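Local coordinates for acidocalcisomal pyrophosphatase (Trypanosoma brucei brucei, PDB 5C5V), which probably hydrolyses inorganic pyrophosphate to phosphate with the help of magnesium ions, and carries an EF-hand region beside its pyrophosphatase domain, at residues A[150-156]-A[237-243]; A[111-115]-A[125-129]. One frame throughout, in Å; residues are numbered along the deposited sequence.

Contact 1 (A[150-156]-A[237-243])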
loop_
_atom_site.group_PDB
_atom_site.type_symbol
_atom_site.label_atom_id
_atom_site.label_comp_id
_atom_site.label_asym_id
_atom_site.label_seq_id
_atom_site.Cartn_x
_atom_site.Cartn_y
_atom_site.Cartn_z
ATOM N N ASN A 150 -2.782 -19.532 6.738
ATOM C CA ASN A 150 -3.550 -18.582 7.534
ATOM C C ASN A 150 -4.534 -17.908 6.613
ATOM O O ASN A 150 -4.382 -16.742 6.272
ATOM C CB ASN A 150 -2.648 -17.548 8.213
ATOM C CG ASN A 150 -3.401 -16.675 9.249
ATOM O OD1 ASN A 150 -4.633 -16.666 9.312
ATOM N ND2 ASN A 150 -2.649 -15.922 10.034
ATOM N N ARG A 151 -5.538 -18.657 6.188
ATOM C CA ARG A 151 -6.510 -18.133 5.257
ATOM C C ARG A 151 -7.860 -18.704 5.663
ATOM O O ARG A 151 -8.140 -19.892 5.455
ATOM C CB ARG A 151 -6.148 -18.492 3.812
ATOM C CG ARG A 151 -6.984 -17.750 2.767
ATOM C CD ARG A 151 -6.533 -18.040 1.308
ATOM N NE ARG A 151 -5.406 -17.188 0.930
ATOM C CZ ARG A 151 -5.495 -16.001 0.306
ATOM N NH1 ARG A 151 -6.673 -15.490 -0.060
ATOM N NH2 ARG A 151 -4.377 -15.335 0.023
ATOM N N TYR A 152 -8.667 -17.852 6.284
ATOM C CA TYR A 152 -9.944 -18.230 6.855
ATOM C C TYR A 152 -11.099 -17.523 6.178
ATOM O O TYR A 152 -10.981 -16.376 5.794
ATOM C CB TYR A 152 -9.966 -17.901 8.349
ATOM C CG TYR A 152 -8.991 -18.694 9.183
ATOM C CD1 TYR A 152 -9.392 -19.876 9.803
ATOM C CD2 TYR A 152 -7.677 -18.276 9.347
ATOM C CE1 TYR A 152 -8.513 -20.616 10.573
ATOM C CE2 TYR A 152 -6.787 -19.003 10.117
ATOM C CZ TYR A 152 -7.208 -20.181 10.730
ATOM O OH TYR A 152 -6.342 -20.930 11.499
ATOM N N ASN A 153 -12.237 -18.182 6.059
ATOM C CA ASN A 153 -13.411 -17.483 5.574
ATOM C C ASN A 153 -14.094 -16.727 6.702
ATOM O O ASN A 153 -14.332 -17.271 7.783
ATOM C CB ASN A 153 -14.384 -18.442 4.904
ATOM C CG ASN A 153 -14.081 -18.620 3.438
ATOM O OD1 ASN A 153 -13.690 -17.668 2.766
ATOM N ND2 ASN A 153 -14.230 -19.839 2.938
ATOM N N PHE A 154 -14.386 -15.461 6.429
ATOM C CA PHE A 154 -15.024 -14.569 7.379
ATOM C C PHE A 154 -16.381 -14.198 6.826
ATOM O O PHE A 154 -16.492 -13.734 5.690
ATOM C CB PHE A 154 -14.145 -13.322 7.617
ATOM C CG PHE A 154 -14.853 -12.155 8.295
ATOM C CD1 PHE A 154 -15.037 -12.133 9.668
ATOM C CD2 PHE A 154 -15.282 -11.060 7.561
ATOM C CE1 PHE A 154 -15.660 -11.030 10.302
ATOM C CE2 PHE A 154 -15.902 -9.956 8.187
ATOM C CZ PHE A 154 -16.095 -9.947 9.553
ATOM N N ILE A 155 -17.419 -14.432 7.611
ATOM C CA ILE A 155 -18.749 -14.006 7.216
ATOM C C ILE A 155 -19.066 -12.677 7.864
ATOM O O ILE A 155 -19.170 -12.593 9.090
ATOM C CB ILE A 155 -19.819 -15.030 7.611
ATOM C CG1 ILE A 155 -19.482 -16.396 7.006
ATOM C CG2 ILE A 155 -21.203 -14.544 7.182
ATOM C CD1 ILE A 155 -20.219 -17.544 7.653
ATOM N N CYS A 156 -19.203 -11.634 7.054
ATOM C CA CYS A 156 -19.546 -10.328 7.593
ATOM C C CYS A 156 -21.040 -10.226 7.888
ATOM O O CYS A 156 -21.870 -10.318 6.989
ATOM C CB CYS A 156 -19.133 -9.210 6.637
ATOM S SG CYS A 156 -19.544 -7.549 7.255
ATOM N N GLN A 237 -21.487 -10.682 3.167
ATOM C CA GLN A 237 -20.320 -10.882 2.311
ATOM C C GLN A 237 -19.288 -11.796 2.986
ATOM O O GLN A 237 -19.034 -11.682 4.182
ATOM C CB GLN A 237 -19.681 -9.533 1.943
ATOM C CG GLN A 237 -18.377 -9.670 1.171
ATOM C CD GLN A 237 -17.853 -8.346 0.635
ATOM O OE1 GLN A 237 -18.489 -7.292 0.779
ATOM N NE2 GLN A 237 -16.694 -8.396 -0.012
ATOM N N VAL A 238 -18.716 -12.717 2.217
ATOM C CA VAL A 238 -17.735 -13.659 2.740
ATOM C C VAL A 238 -16.397 -13.415 2.070
ATOM O O VAL A 238 -16.322 -13.340 0.851
ATOM C CB VAL A 238 -18.169 -15.137 2.491
ATOM C CG1 VAL A 238 -17.163 -16.101 3.106
ATOM C CG2 VAL A 238 -19.581 -15.392 3.032
ATOM N N SER A 239 -15.326 -13.299 2.840
ATOM C CA SER A 239 -14.045 -13.069 2.198
ATOM C C SER A 239 -12.897 -13.630 3.007
ATOM O O SER A 239 -13.022 -13.876 4.202
ATOM C CB SER A 239 -13.834 -11.583 1.953
ATOM O OG SER A 239 -13.927 -10.876 3.179
ATOM N N ALA A 240 -11.781 -13.842 2.328
ATOM C CA ALA A 240 -10.645 -14.509 2.926
ATOM C C ALA A 240 -9.893 -13.562 3.839
ATOM O O ALA A 240 -9.571 -12.431 3.457
ATOM C CB ALA A 240 -9.724 -15.058 1.838
ATOM N N VAL A 241 -9.630 -14.010 5.060
ATOM C CA VAL A 241 -8.922 -13.165 6.009
ATOM C C VAL A 241 -7.758 -13.894 6.643
ATOM O O VAL A 241 -7.673 -15.125 6.624
ATOM C CB VAL A 241 -9.841 -12.642 7.143
ATOM C CG1 VAL A 241 -11.039 -11.904 6.576
ATOM C CG2 VAL A 241 -10.255 -13.771 8.078
ATOM N N LYS A 242 -6.860 -13.099 7.201
ATOM C CA LYS A 242 -5.700 -13.569 7.936
ATOM C C LYS A 242 -5.885 -13.261 9.412
ATOM O O LYS A 242 -6.134 -12.125 9.780
ATOM C CB LYS A 242 -4.428 -12.903 7.408
ATOM C CG LYS A 242 -3.199 -13.210 8.226
ATOM C CD LYS A 242 -1.931 -13.008 7.420
ATOM C CE LYS A 242 -1.354 -11.633 7.615
ATOM N NZ LYS A 242 -0.009 -11.568 6.948
ATOM N N VAL A 243 -5.762 -14.277 10.251
ATOM C CA VAL A 243 -5.937 -14.129 11.688
ATOM C C VAL A 243 -4.673 -13.567 12.350
ATOM O O VAL A 243 -3.574 -14.059 12.098
ATOM C CB VAL A 243 -6.299 -15.485 12.321
ATOM C CG1 VAL A 243 -6.024 -15.483 13.821
ATOM C CG2 VAL A 243 -7.740 -15.855 11.993
#
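Val241, Phe154 and Asn150 bury the most surface where 150-156 runs antiparallel to 237-243. Val241 and Tyr152 form a hydrogen-bonded antiparallel pair: Val241 N gives a bond to Tyr152 O at 2.8 Å, and Val241 O takes one from Tyr152 N that is nearly straight (174°). The side chain of Val241 lies on the same face of the sheet as Phe154. With CG1 anti to the carbonyl carbon (chi1 -56°), Val241 brings that methyl to 3.6 Å from Phe154 CB, and the two side chains cross obliquely. Phe154 in turn pairs with Ser239 through two longer backbone bonds, while its side chain leads away at its end and touches Ala225 and Glu227 of strand 224-227. Asn150, two residues before the strand, extends the pairing with its side-chain amide. Asn150 OD1 accepts from Val243 N at 2.8 Å, the donor tilted from the carbonyl plane, and Asn150 ND2 returns a bond to Val243 O at 2.9 Å, in the carbonyl plane and on a lone pair. Two bonds to one backbone fix the amide's rotation. Tyr152 CD2 meets Val243 CG2 at 3.6 Å, and helix 316-336 packs on both side chains. On the other face, Ile155 and Val238 lie side by side; Thr142 of a second subunit packs on Val238. The two strands belong to the curled mixed sheet of the soluble inorganic pyrophosphatase fold, and Phe154 sits about 10 Å, side chain to ligand, from the bound imidodiphosphate.

Contact 2 (A[111-115]-A[125-129])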
loop_
_atom_site.group_PDB
_atom_site.type_symbol
_atom_site.label_atom_id
_atom_site.label_comp_id
_atom_site.label_asym_id
_atom_site.label_seq_id
_atom_site.Cartn_x
_atom_site.Cartn_y
_atom_site.Cartn_z
ATOM N N VAL A 111 -31.107 -13.007 4.981
ATOM C CA VAL A 111 -30.119 -13.208 3.934
ATOM C C VAL A 111 -29.859 -14.699 3.779
ATOM O O VAL A 111 -29.320 -15.341 4.679
ATOM C CB VAL A 111 -28.798 -12.488 4.225
ATOM C CG1 VAL A 111 -27.859 -12.680 3.054
ATOM C CG2 VAL A 111 -29.040 -10.998 4.499
ATOM N N LEU A 112 -30.255 -15.241 2.633
ATOM C CA LEU A 112 -30.155 -16.667 2.370
ATOM C C LEU A 112 -28.953 -16.988 1.502
ATOM O O LEU A 112 -28.569 -16.183 0.653
ATOM C CB LEU A 112 -31.432 -17.188 1.693
ATOM C CG LEU A 112 -32.683 -17.284 2.566
ATOM C CD1 LEU A 112 -33.063 -15.907 3.070
ATOM C CD2 LEU A 112 -33.851 -17.944 1.813
ATOM N N TYR A 113 -28.381 -18.173 1.722
ATOM C CA TYR A 113 -27.220 -18.639 0.982
ATOM C C TYR A 113 -27.528 -19.881 0.158
ATOM O O TYR A 113 -28.273 -20.765 0.587
ATOM C CB TYR A 113 -26.064 -18.929 1.932
ATOM C CG TYR A 113 -25.494 -17.685 2.586
ATOM C CD1 TYR A 113 -24.276 -17.148 2.180
ATOM C CD2 TYR A 113 -26.182 -17.050 3.610
ATOM C CE1 TYR A 113 -23.754 -15.998 2.788
ATOM C CE2 TYR A 113 -25.687 -15.923 4.210
ATOM C CZ TYR A 113 -24.473 -15.398 3.800
ATOM O OH TYR A 113 -24.005 -14.280 4.423
ATOM N N PHE A 114 -26.949 -19.936 -1.035
ATOM C CA PHE A 114 -27.097 -21.078 -1.910
ATOM C C PHE A 114 -25.766 -21.513 -2.490
ATOM O O PHE A 114 -24.796 -20.761 -2.489
ATOM C CB PHE A 114 -28.056 -20.754 -3.047
ATOM C CG PHE A 114 -29.429 -20.376 -2.592
ATOM C CD1 PHE A 114 -30.464 -21.300 -2.638
ATOM C CD2 PHE A 114 -29.691 -19.093 -2.121
ATOM C CE1 PHE A 114 -31.731 -20.959 -2.223
ATOM C CE2 PHE A 114 -30.962 -18.746 -1.704
ATOM C CZ PHE A 114 -31.986 -19.686 -1.753
ATOM N N PHE A 115 -25.739 -22.735 -2.998
ATOM C CA PHE A 115 -24.657 -23.194 -3.849
ATOM C C PHE A 115 -25.211 -23.344 -5.244
ATOM O O PHE A 115 -26.288 -23.900 -5.434
ATOM C CB PHE A 115 -24.072 -24.530 -3.384
ATOM C CG PHE A 115 -23.084 -24.403 -2.269
ATOM C CD1 PHE A 115 -22.870 -23.184 -1.658
ATOM C CD2 PHE A 115 -22.354 -25.495 -1.847
ATOM C CE1 PHE A 115 -21.956 -23.069 -0.639
ATOM C CE2 PHE A 115 -21.439 -25.375 -0.822
ATOM C CZ PHE A 115 -21.241 -24.164 -0.220
ATOM N N GLN A 125 -30.031 -24.628 -1.398
ATOM C CA GLN A 125 -29.802 -23.738 -0.276
ATOM C C GLN A 125 -28.818 -24.410 0.668
ATOM O O GLN A 125 -28.845 -25.639 0.832
ATOM C CB GLN A 125 -31.106 -23.383 0.438
ATOM C CG GLN A 125 -30.919 -22.354 1.519
ATOM C CD GLN A 125 -32.217 -21.852 2.100
ATOM O OE1 GLN A 125 -33.296 -22.235 1.666
ATOM N NE2 GLN A 125 -32.116 -20.996 3.102
ATOM N N VAL A 126 -27.942 -23.596 1.264
ATOM C CA VAL A 126 -26.943 -24.076 2.207
ATOM C C VAL A 126 -26.910 -23.187 3.443
ATOM O O VAL A 126 -27.546 -22.126 3.486
ATOM C CB VAL A 126 -25.527 -24.103 1.596
ATOM C CG1 VAL A 126 -25.502 -24.954 0.329
ATOM C CG2 VAL A 126 -25.039 -22.692 1.290
ATOM N N SER A 127 -26.152 -23.613 4.444
ATOM C CA SER A 127 -25.997 -22.824 5.655
ATOM C C SER A 127 -24.670 -22.080 5.644
ATOM O O SER A 127 -23.627 -22.696 5.467
ATOM C CB SER A 127 -26.083 -23.710 6.891
ATOM O OG SER A 127 -25.631 -22.984 8.022
ATOM N N PRO A 128 -24.702 -20.751 5.833
ATOM C CA PRO A 128 -23.437 -20.011 5.895
ATOM C C PRO A 128 -22.578 -20.517 7.049
ATOM O O PRO A 128 -21.362 -20.514 6.980
ATOM C CB PRO A 128 -23.889 -18.571 6.145
ATOM C CG PRO A 128 -25.192 -18.710 6.824
ATOM C CD PRO A 128 -25.849 -19.890 6.162
ATOM N N TRP A 129 -23.233 -20.968 8.107
ATOM C CA TRP A 129 -22.561 -21.538 9.264
ATOM C C TRP A 129 -21.919 -22.901 8.962
ATOM O O TRP A 129 -20.735 -23.110 9.217
ATOM C CB TRP A 129 -23.574 -21.665 10.398
ATOM C CG TRP A 129 -23.021 -22.074 11.719
ATOM C CD1 TRP A 129 -21.710 -22.090 12.099
ATOM C CD2 TRP A 129 -23.776 -22.524 12.851
ATOM N NE1 TRP A 129 -21.601 -22.517 13.404
ATOM C CE2 TRP A 129 -22.855 -22.802 13.884
ATOM C CE3 TRP A 129 -25.140 -22.725 13.088
ATOM C CZ2 TRP A 129 -23.256 -23.274 15.135
ATOM C CZ3 TRP A 129 -25.534 -23.195 14.323
ATOM C CH2 TRP A 129 -24.596 -23.457 15.335
HETATM O O HOH W 1 -29.274 -19.941 3.941
#
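Leu112 sets its CD2 methyl 3.7 Å from Gln125 NE2 in the beta hairpin of strands 110-117 and 123-126, the second and third strands of a three-stranded antiparallel sheet. Tyr113 does most of the joining. Tyr113 O accepts from Val126 N at 2.9 Å along a straight N-H (173°), although the donor stands above the carbonyl plane. Its ring carries Pro128 over one face: Pro128 CB lies 3.8 Å from the centroid of the Tyr113 ring and 12° off the normal, a CH-pi contact centred on the ring. Beyond the ring, the hydroxyl is hydrogen-bonded to Gly236 O, which ties the hairpin to the loop that leads into strand 238-251. Phe114 points its CB away from the partner, yet its first torsion (chi1 -60°) places the ring beside the backbone N and turns it back toward Gln125, whose CG lies over one face toward the rim; CD1 of Phe114 comes within 3.5 Å of Gln125 CA. Its ring also meets that of His99 on strand 94-101. Phe115 offers one face to Val126, whose CG1 stands 3.6 Å above the ring plane, offset toward the rim, while Val140 of a second subunit packs on the same phenylalanine. Past Val126 the chain turns into the short, weakly bonded helix 128-131, with Ser127 at the N-cap; Ser127 OG takes a weak capping bond from Trp129 N and is also hydrogen-bonded to His130 N. One water accepts from Tyr113 N and Gln125 NE2 and donates to Val126 O, 2.8 Å from the water oxygen.

Overall arrangement
Following the chain from the N terminus, contact 2 comes first and closes a short loop: strand 110-117 turns back into strand 123-126, with nine residues between the segments. Contact 1 opens only afterwards, joining strand 152-156 to the start of strand 238-251 across 80 intervening residues that hold 19 in strands and none in helices. The two loops are thus in series, neither nested nor crossed. Their centres lie 16 Å apart, yet they touch: Ile155 CD1 packs at 3.3 Å on Pro128 O, and Ile155 CG2 approaches Tyr113 OH. Through Ile155 the hairpin of the three-stranded antiparallel sheet packs against the mixed sheet.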